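Local coordinates for protein PAN2-PAN3 deadenylation complex catalytic subunit pan2 (Neurospora crassa, PDB 4CZW) that is the catalytic subunit of the PAN deadenylation complex, a poly(A)-specific exoribonuclease that probably shortens the poly(A) tails of messenger RNA, at residues Y186-M191 against H195-T200; K242-C245 against R250-N253; L180-R185 against F204-C209. All blocks are in the same frame, centred on the assembly; numbering follows the deposited sequence.

Contact 1. Residues Y186-M191 against H195-T200; sequences YQIKCM and HVSPRT. With ZN (zinc ion), chain C.
Lys189 and Val196 sit opposite each other as a non-hydrogen-bonded pair of two antiparallel strands, 186-190 and 196-200, and their side chains run side by side in the same direction. The lysine CB starts 3.7 Å from Val196 CG1, and its CG stays near that methyl while also lying near His195 O. CD then turns the chain: the bend at chi3 (-64°) folds CE back to 3.6 Å from Val196 CG1, after which NZ leads away from the neighbouring strand. Gln187, on the same face, touches the same methyl only loosely, through CG and NE2. On the other face Ile188 lies over the opposing backbone, its CB near Ser197 O, and its extended arm ends with CD1 4.0 Å from Arg199 CB. Tyr186 sets its CB 3.5 Å from Arg199 O, an atom at the ring's edge that also takes the Tyr186 N-H in a bond of 2.7 Å. Tyr186 and Ile188 each exchange two backbone bonds with their partners Arg199 and Ser197, and Cys190 N closes the ladder on His195 O (2.8 Å). Beyond that bond, Cys190 SG, anti to its own amide N (chi1 174°), binds zinc at 2.3 Å, with Cys193, Cys245 and Cys248 completing the site. This is a beta hairpin whose strand end and turn supply Cys190 and Cys193, one CxxC half of a Cys4 zinc site in the pseudo-UCH domain.

Contact 2. Residues K242-C245 against R250-N253; sequences KGYC and RYQN. With ZN (zinc ion), chain C.
Gly243 O takes the N-H of Gln252 at 2.8 Å, and the same oxygen also meets Tyr251 CA in a CA-H...O contact of 3.3 Å. The return bond, Gly243 N to Gln252 O, is nearly straight at 170°. Two residues on, Cys245 N donates to Arg250 O. On the face shared by Tyr244 and Tyr251 the rings form a T-shaped pair: the edge of Tyr244, led by CD1, points at the face of Tyr251, with centroids 5.0 Å apart and planes at 77°. Tyr244 CB adds a CH-pi contact over the same ring. Tyr244 CG is anti to the backbone N (chi1 -168°), which carries the phenol back alongside Arg250, whose O lies over one face of the Tyr244 ring, toward its rim. At the other end Asn253 OD1 rests 3.3 Å from Lys242 CG. Cys245 SG binds zinc at 2.3 Å together with Cys190, Cys193 and Cys248. This is the second beta hairpin of the site, carrying Cys245 and Cys248; the Gly243-Gln252 bonds and the Cys245 N bond probably hold in place the strand presenting Cys245. Four cysteine sulfurs round one zinc would put net negative charge on the site if all are thiolates.

Contact 3. Residues L180-R185 against F204-C209; sequences LETDAR and FVNKLC
The chain leaves helix 172-180 at Glu181, whose CA passes 4.7 Å from that of Phe204, and from there the two segments splay apart without forming a ladder of backbone bonds with each other. Phe204 supplies the apolar part of the contact. Its CE1 meets Glu181 CG at 3.5 Å, and Leu180 CB lies at the ring's edge, 4.3 Å from Phe204 CD1. The glutamate chain runs alongside the phenylalanine, extended beyond CG, and brings OE2 to 3.6 Å from Phe204 CZ, with the carboxylate plane standing nearly square to the ring (87°). Helix 130-149 packs against the same corner, through Phe142 on Leu180 and through Asp143 and Ser146 on Phe204. Farther along, Thr182 OG1 donates to Asn206 OD1 at 3.0 Å, in the plane of the amide and on a lone pair of its oxygen. Thr182 turns OG1 anti to its carbonyl carbon (chi1 -60°), which aims the hydroxyl at the asparagine. Asn206 also packs on Leu235 of helix 227-235, while its backbone is bonded to Cys270. A leucine in place of Asn206 would probably leave the buried Thr182 hydroxyl without this acceptor and free to turn. Both Thr182 and Asn206 are buried, so their bond lets two polar groups pair inside the protein where strand 183-190 emerges from the body of the pseudo-UCH (USP-like) domain.

In the fold
Within the USP-like domain the chain leaves helix 172-180 through 180-185, runs along strand 183-190 and turns back on strand 196-201, closing the short hairpin loop of contact 1. It returns to 204-209, where contact 3 closes a larger loop with contact 1 nested inside it. Contact 2 follows in series, closing a second hairpin between strands 238-245 and 250-262; none of the loops cross. Strands 183-190 and 250-262 are neighbours in one four-stranded antiparallel sheet, so the two hairpins join side by side, and their far ends share a zinc ion. Contact 3 joins the start of strand 183-190 to the segment holding strand 206-207, part of the domain's large mixed sheet.

Contact 1. Residues Y186-M191 against H195-T200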
loop_
_atom_site.group_PDB
_atom_site.type_symbol
_atom_site.label_atom_id
_atom_site.label_comp_id
_atom_site.label_asym_id
_atom_site.label_seq_id
_atom_site.Cartn_x
_atom_site.Cartn_y
_atom_site.Cartn_z
ATOM N N TYR A 186 4.464 -30.799 -12.511
ATOM C CA TYR A 186 3.806 -31.537 -13.584
ATOM C C TYR A 186 4.376 -32.940 -13.750
ATOM O O TYR A 186 5.588 -33.122 -13.866
ATOM C CB TYR A 186 3.919 -30.777 -14.907
ATOM C CG TYR A 186 3.017 -29.569 -15.003
ATOM C CD1 TYR A 186 1.679 -29.705 -15.349
ATOM C CD2 TYR A 186 3.504 -28.293 -14.755
ATOM C CE1 TYR A 186 0.849 -28.605 -15.440
ATOM C CE2 TYR A 186 2.680 -27.186 -14.845
ATOM C CZ TYR A 186 1.355 -27.348 -15.187
ATOM O OH TYR A 186 0.531 -26.248 -15.276
ATOM N N GLN A 187 3.491 -33.932 -13.759
ATOM C CA GLN A 187 3.883 -35.303 -14.052
ATOM C C GLN A 187 3.614 -35.620 -15.518
ATOM O O GLN A 187 2.462 -35.755 -15.934
ATOM C CB GLN A 187 3.139 -36.291 -13.152
ATOM C CG GLN A 187 3.353 -37.749 -13.531
ATOM C CD GLN A 187 2.472 -38.697 -12.743
ATOM O OE1 GLN A 187 2.443 -38.660 -11.513
ATOM N NE2 GLN A 187 1.742 -39.552 -13.451
ATOM N N ILE A 188 4.683 -35.729 -16.298
ATOM C CA ILE A 188 4.567 -36.021 -17.721
ATOM C C ILE A 188 4.796 -37.504 -17.990
ATOM O O ILE A 188 5.922 -37.996 -17.901
ATOM C CB ILE A 188 5.562 -35.188 -18.546
ATOM C CG1 ILE A 188 5.388 -33.699 -18.238
ATOM C CG2 ILE A 188 5.380 -35.459 -20.030
ATOM C CD1 ILE A 188 6.344 -32.802 -18.992
ATOM N N LYS A 189 3.721 -38.214 -18.317
ATOM C CA LYS A 189 3.796 -39.650 -18.546
ATOM C C LYS A 189 3.612 -40.007 -20.017
ATOM O O LYS A 189 2.636 -39.598 -20.647
ATOM C CB LYS A 189 2.747 -40.378 -17.702
ATOM C CG LYS A 189 2.656 -41.871 -17.980
ATOM C CD LYS A 189 1.510 -42.516 -17.215
ATOM C CE LYS A 189 1.722 -42.429 -15.713
ATOM N NZ LYS A 189 0.639 -43.115 -14.956
ATOM N N CYS A 190 4.557 -40.767 -20.560
ATOM C CA CYS A 190 4.419 -41.311 -21.905
ATOM C C CYS A 190 3.296 -42.339 -21.912
ATOM O O CYS A 190 3.275 -43.246 -21.085
ATOM C CB CYS A 190 5.731 -41.943 -22.377
ATOM S SG CYS A 190 5.635 -42.800 -23.972
HETATM N N MSE A 191 2.358 -42.196 -22.841
HETATM C CA MSE A 191 1.199 -43.082 -22.879
HETATM C C MSE A 191 1.497 -44.402 -23.585
HETATM O O MSE A 191 0.594 -45.205 -23.817
HETATM C CB MSE A 191 0.018 -42.382 -23.553
HETATM C CG MSE A 191 -0.471 -41.148 -22.813
HETATM SE SE MSE A 191 -2.078 -40.385 -23.603
HETATM C CE MSE A 191 -3.277 -41.903 -23.364
ATOM N N HIS A 195 6.445 -44.253 -19.050
ATOM C CA HIS A 195 7.563 -43.590 -18.386
ATOM C C HIS A 195 7.159 -42.201 -17.907
ATOM O O HIS A 195 6.498 -41.455 -18.628
ATOM C CB HIS A 195 8.768 -43.495 -19.323
ATOM C CG HIS A 195 9.947 -42.795 -18.721
ATOM N ND1 HIS A 195 10.618 -43.281 -17.618
ATOM C CD2 HIS A 195 10.574 -41.645 -19.065
ATOM C CE1 HIS A 195 11.607 -42.461 -17.311
ATOM N NE2 HIS A 195 11.603 -41.461 -18.173
ATOM N N VAL A 196 7.561 -41.855 -16.688
ATOM C CA VAL A 196 7.208 -40.563 -16.110
ATOM C C VAL A 196 8.425 -39.657 -15.931
ATOM O O VAL A 196 9.508 -40.113 -15.562
ATOM C CB VAL A 196 6.502 -40.729 -14.747
ATOM C CG1 VAL A 196 5.100 -41.285 -14.941
ATOM C CG2 VAL A 196 7.315 -41.628 -13.826
ATOM N N SER A 197 8.234 -38.372 -16.207
ATOM C CA SER A 197 9.280 -37.372 -16.029
ATOM C C SER A 197 8.668 -36.064 -15.533
ATOM O O SER A 197 7.676 -35.591 -16.086
ATOM C CB SER A 197 10.046 -37.149 -17.334
ATOM O OG SER A 197 9.170 -36.786 -18.386
ATOM N N PRO A 198 9.260 -35.480 -14.481
ATOM C CA PRO A 198 8.698 -34.296 -13.822
ATOM C C PRO A 198 9.066 -32.971 -14.487
ATOM O O PRO A 198 10.142 -32.839 -15.070
ATOM C CB PRO A 198 9.303 -34.373 -12.421
ATOM C CG PRO A 198 10.637 -35.001 -12.646
ATOM C CD PRO A 198 10.458 -35.981 -13.783
ATOM N N ARG A 199 8.160 -32.003 -14.393
ATOM C CA ARG A 199 8.434 -30.632 -14.807
ATOM C C ARG A 199 7.965 -29.673 -13.718
ATOM O O ARG A 199 6.797 -29.689 -13.327
ATOM C CB ARG A 199 7.749 -30.306 -16.136
ATOM C CG ARG A 199 7.972 -28.872 -16.600
ATOM C CD ARG A 199 7.237 -28.572 -17.897
ATOM N NE ARG A 199 7.403 -27.178 -18.303
ATOM C CZ ARG A 199 6.862 -26.645 -19.394
ATOM N NH1 ARG A 199 6.116 -27.390 -20.198
ATOM N NH2 ARG A 199 7.069 -25.367 -19.683
ATOM N N THR A 200 8.882 -28.845 -13.227
ATOM C CA THR A 200 8.589 -27.942 -12.119
ATOM C C THR A 200 7.546 -26.892 -12.491
ATOM O O THR A 200 7.468 -26.459 -13.640
ATOM C CB THR A 200 9.862 -27.229 -11.628
ATOM O OG1 THR A 200 10.458 -26.508 -12.714
ATOM C CG2 THR A 200 10.861 -28.240 -11.088
HETATM ZN ZN ZN C . 7.819 -43.609 -23.966
#

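Contact 2. Residues K242-C245 against R250-N253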
loop_
_atom_site.group_PDB
_atom_site.type_symbol
_atom_site.label_atom_id
_atom_site.label_comp_id
_atom_site.label_asym_id
_atom_site.label_seq_id
_atom_site.Cartn_x
_atom_site.Cartn_y
_atom_site.Cartn_z
ATOM N N LYS A 242 1.505 -34.203 -27.953
ATOM C CA LYS A 242 2.552 -35.009 -28.565
ATOM C C LYS A 242 3.929 -34.458 -28.216
ATOM O O LYS A 242 4.192 -33.267 -28.378
ATOM C CB LYS A 242 2.374 -35.066 -30.085
ATOM C CG LYS A 242 1.139 -35.828 -30.535
ATOM C CD LYS A 242 1.064 -35.918 -32.050
ATOM C CE LYS A 242 -0.143 -36.725 -32.495
ATOM N NZ LYS A 242 -0.241 -36.808 -33.978
ATOM N N GLY A 243 4.802 -35.334 -27.732
ATOM C CA GLY A 243 6.148 -34.947 -27.361
ATOM C C GLY A 243 7.092 -36.130 -27.392
ATOM O O GLY A 243 6.657 -37.281 -27.400
ATOM N N TYR A 244 8.390 -35.846 -27.406
ATOM C CA TYR A 244 9.396 -36.895 -27.488
ATOM C C TYR A 244 9.533 -37.640 -26.165
ATOM O O TYR A 244 9.436 -37.046 -25.093
ATOM C CB TYR A 244 10.747 -36.305 -27.899
ATOM C CG TYR A 244 11.776 -37.344 -28.287
ATOM C CD1 TYR A 244 11.813 -37.861 -29.575
ATOM C CD2 TYR A 244 12.712 -37.805 -27.368
ATOM C CE1 TYR A 244 12.750 -38.809 -29.939
ATOM C CE2 TYR A 244 13.653 -38.754 -27.723
ATOM C CZ TYR A 244 13.667 -39.252 -29.009
ATOM O OH TYR A 244 14.600 -40.196 -29.369
ATOM N N CYS A 245 9.752 -38.949 -26.250
ATOM C CA CYS A 245 10.014 -39.756 -25.065
ATOM C C CYS A 245 11.404 -40.373 -25.143
ATOM O O CYS A 245 11.727 -41.081 -26.097
ATOM C CB CYS A 245 8.960 -40.852 -24.903
ATOM S SG CYS A 245 9.220 -41.890 -23.443
ATOM N N ARG A 250 11.072 -42.028 -29.264
ATOM C CA ARG A 250 10.221 -41.455 -30.303
ATOM C C ARG A 250 9.135 -40.550 -29.734
ATOM O O ARG A 250 8.884 -40.540 -28.529
ATOM C CB ARG A 250 9.583 -42.565 -31.143
ATOM C CG ARG A 250 8.700 -43.516 -30.357
ATOM C CD ARG A 250 8.034 -44.523 -31.279
ATOM N NE ARG A 250 7.204 -43.870 -32.287
ATOM C CZ ARG A 250 6.554 -44.511 -33.252
ATOM N NH1 ARG A 250 6.638 -45.832 -33.346
ATOM N NH2 ARG A 250 5.821 -43.833 -34.125
ATOM N N TYR A 251 8.494 -39.790 -30.617
ATOM C CA TYR A 251 7.429 -38.876 -30.222
ATOM C C TYR A 251 6.135 -39.630 -29.941
ATOM O O TYR A 251 5.627 -40.356 -30.795
ATOM C CB TYR A 251 7.202 -37.819 -31.306
ATOM C CG TYR A 251 8.386 -36.902 -31.516
ATOM C CD1 TYR A 251 9.425 -37.261 -32.366
ATOM C CD2 TYR A 251 8.465 -35.678 -30.865
ATOM C CE1 TYR A 251 10.509 -36.427 -32.559
ATOM C CE2 TYR A 251 9.546 -34.838 -31.053
ATOM C CZ TYR A 251 10.565 -35.217 -31.901
ATOM O OH TYR A 251 11.643 -34.384 -32.093
ATOM N N GLN A 252 5.610 -39.452 -28.733
ATOM C CA GLN A 252 4.386 -40.125 -28.317
ATOM C C GLN A 252 3.385 -39.133 -27.742
ATOM O O GLN A 252 3.707 -37.963 -27.530
ATOM C CB GLN A 252 4.694 -41.205 -27.275
ATOM C CG GLN A 252 5.806 -42.171 -27.656
ATOM C CD GLN A 252 5.335 -43.288 -28.569
ATOM O OE1 GLN A 252 4.387 -43.126 -29.336
ATOM N NE2 GLN A 252 5.996 -44.436 -28.483
ATOM N N ASN A 253 2.167 -39.605 -27.492
ATOM C CA ASN A 253 1.195 -38.826 -26.739
ATOM C C ASN A 253 1.599 -38.795 -25.270
ATOM O O ASN A 253 1.824 -39.840 -24.661
ATOM C CB ASN A 253 -0.213 -39.404 -26.894
ATOM C CG ASN A 253 -0.806 -39.138 -28.264
ATOM O OD1 ASN A 253 -0.545 -38.103 -28.878
ATOM N ND2 ASN A 253 -1.614 -40.074 -28.750
HETATM ZN ZN ZN C . 7.819 -43.609 -23.966
#

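Contact 3. Residues L180-R185 against F204-C209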
loop_
_atom_site.group_PDB
_atom_site.type_symbol
_atom_site.label_atom_id
_atom_site.label_comp_id
_atom_site.label_asym_id
_atom_site.label_seq_id
_atom_site.Cartn_x
_atom_site.Cartn_y
_atom_site.Cartn_z
ATOM N N LEU A 180 2.186 -17.781 -0.270
ATOM C CA LEU A 180 1.749 -17.249 -1.558
ATOM C C LEU A 180 1.729 -18.278 -2.689
ATOM O O LEU A 180 0.976 -18.127 -3.651
ATOM C CB LEU A 180 2.642 -16.074 -1.965
ATOM C CG LEU A 180 2.775 -14.924 -0.963
ATOM C CD1 LEU A 180 3.646 -13.815 -1.534
ATOM C CD2 LEU A 180 1.407 -14.389 -0.562
ATOM N N GLU A 181 2.548 -19.319 -2.580
ATOM C CA GLU A 181 2.699 -20.269 -3.680
ATOM C C GLU A 181 1.794 -21.491 -3.580
ATOM O O GLU A 181 1.475 -21.964 -2.489
ATOM C CB GLU A 181 4.151 -20.744 -3.780
ATOM C CG GLU A 181 5.128 -19.691 -4.257
ATOM C CD GLU A 181 6.456 -20.288 -4.674
ATOM O OE1 GLU A 181 6.508 -21.515 -4.905
ATOM O OE2 GLU A 181 7.447 -19.535 -4.772
ATOM N N THR A 182 1.387 -21.996 -4.740
ATOM C CA THR A 182 0.736 -23.293 -4.835
ATOM C C THR A 182 1.796 -24.345 -5.137
ATOM O O THR A 182 2.223 -24.494 -6.283
ATOM C CB THR A 182 -0.350 -23.320 -5.927
ATOM O OG1 THR A 182 -1.356 -22.343 -5.632
ATOM C CG2 THR A 182 -0.994 -24.697 -6.006
ATOM N N ASP A 183 2.231 -25.056 -4.103
ATOM C CA ASP A 183 3.278 -26.062 -4.249
ATOM C C ASP A 183 2.816 -27.202 -5.150
ATOM O O ASP A 183 1.963 -28.003 -4.766
ATOM C CB ASP A 183 3.693 -26.603 -2.879
ATOM C CG ASP A 183 4.845 -27.583 -2.962
ATOM O OD1 ASP A 183 5.661 -27.467 -3.900
ATOM O OD2 ASP A 183 4.936 -28.471 -2.088
ATOM N N ALA A 184 3.381 -27.268 -6.352
ATOM C CA ALA A 184 2.968 -28.269 -7.328
ATOM C C ALA A 184 4.055 -28.557 -8.361
ATOM O O ALA A 184 5.063 -27.854 -8.436
ATOM C CB ALA A 184 1.691 -27.823 -8.024
ATOM N N ARG A 185 3.834 -29.603 -9.151
ATOM C CA ARG A 185 4.727 -29.961 -10.246
ATOM C C ARG A 185 3.970 -30.790 -11.277
ATOM O O ARG A 185 2.954 -31.408 -10.961
ATOM C CB ARG A 185 5.944 -30.735 -9.731
ATOM C CG ARG A 185 5.619 -32.107 -9.166
ATOM C CD ARG A 185 6.883 -32.860 -8.782
ATOM N NE ARG A 185 6.590 -34.188 -8.253
ATOM C CZ ARG A 185 7.516 -35.059 -7.863
ATOM N NH1 ARG A 185 8.801 -34.742 -7.945
ATOM N NH2 ARG A 185 7.158 -36.246 -7.393
ATOM N N PHE A 204 1.985 -18.268 -8.236
ATOM C CA PHE A 204 1.670 -17.299 -7.192
ATOM C C PHE A 204 0.181 -16.970 -7.201
ATOM O O PHE A 204 -0.459 -16.904 -6.151
ATOM C CB PHE A 204 2.488 -16.017 -7.367
ATOM C CG PHE A 204 3.958 -16.194 -7.119
ATOM C CD1 PHE A 204 4.440 -16.368 -5.831
ATOM C CD2 PHE A 204 4.861 -16.171 -8.169
ATOM C CE1 PHE A 204 5.793 -16.525 -5.598
ATOM C CE2 PHE A 204 6.216 -16.327 -7.940
ATOM C CZ PHE A 204 6.682 -16.505 -6.653
ATOM N N VAL A 205 -0.361 -16.763 -8.397
ATOM C CA VAL A 205 -1.772 -16.435 -8.561
ATOM C C VAL A 205 -2.447 -17.417 -9.513
ATOM O O VAL A 205 -1.965 -17.651 -10.621
ATOM C CB VAL A 205 -1.959 -15.000 -9.093
ATOM C CG1 VAL A 205 -3.436 -14.685 -9.269
ATOM C CG2 VAL A 205 -1.303 -13.995 -8.157
ATOM N N ASN A 206 -3.564 -17.992 -9.078
ATOM C CA ASN A 206 -4.290 -18.959 -9.893
ATOM C C ASN A 206 -5.385 -18.317 -10.737
ATOM O O ASN A 206 -5.857 -17.220 -10.435
ATOM C CB ASN A 206 -4.891 -20.049 -9.008
ATOM C CG ASN A 206 -3.842 -20.988 -8.449
ATOM O OD1 ASN A 206 -3.370 -20.815 -7.325
ATOM N ND2 ASN A 206 -3.469 -21.990 -9.236
ATOM N N LYS A 207 -5.781 -19.010 -11.800
ATOM C CA LYS A 207 -6.822 -18.522 -12.698
ATOM C C LYS A 207 -8.015 -19.470 -12.714
ATOM O O LYS A 207 -7.847 -20.687 -12.775
ATOM C CB LYS A 207 -6.274 -18.352 -14.115
ATOM C CG LYS A 207 -5.061 -17.444 -14.219
ATOM C CD LYS A 207 -4.567 -17.356 -15.654
ATOM C CE LYS A 207 -3.332 -16.477 -15.767
ATOM N NZ LYS A 207 -2.842 -16.392 -17.170
ATOM N N LEU A 208 -9.218 -18.910 -12.660
ATOM C CA LEU A 208 -10.434 -19.714 -12.699
ATOM C C LEU A 208 -10.628 -20.335 -14.078
ATOM O O LEU A 208 -10.145 -19.808 -15.080
ATOM C CB LEU A 208 -11.654 -18.871 -12.322
ATOM C CG LEU A 208 -11.685 -18.309 -10.899
ATOM C CD1 LEU A 208 -13.020 -17.639 -10.614
ATOM C CD2 LEU A 208 -11.398 -19.401 -9.879
ATOM N N CYS A 209 -11.336 -21.459 -14.123
ATOM C CA CYS A 209 -11.580 -22.163 -15.377
ATOM C C CYS A 209 -13.043 -22.583 -15.494
ATOM O O CYS A 209 -13.612 -23.145 -14.558
ATOM C CB CYS A 209 -10.665 -23.384 -15.490
ATOM S SG CYS A 209 -10.794 -24.274 -17.057
#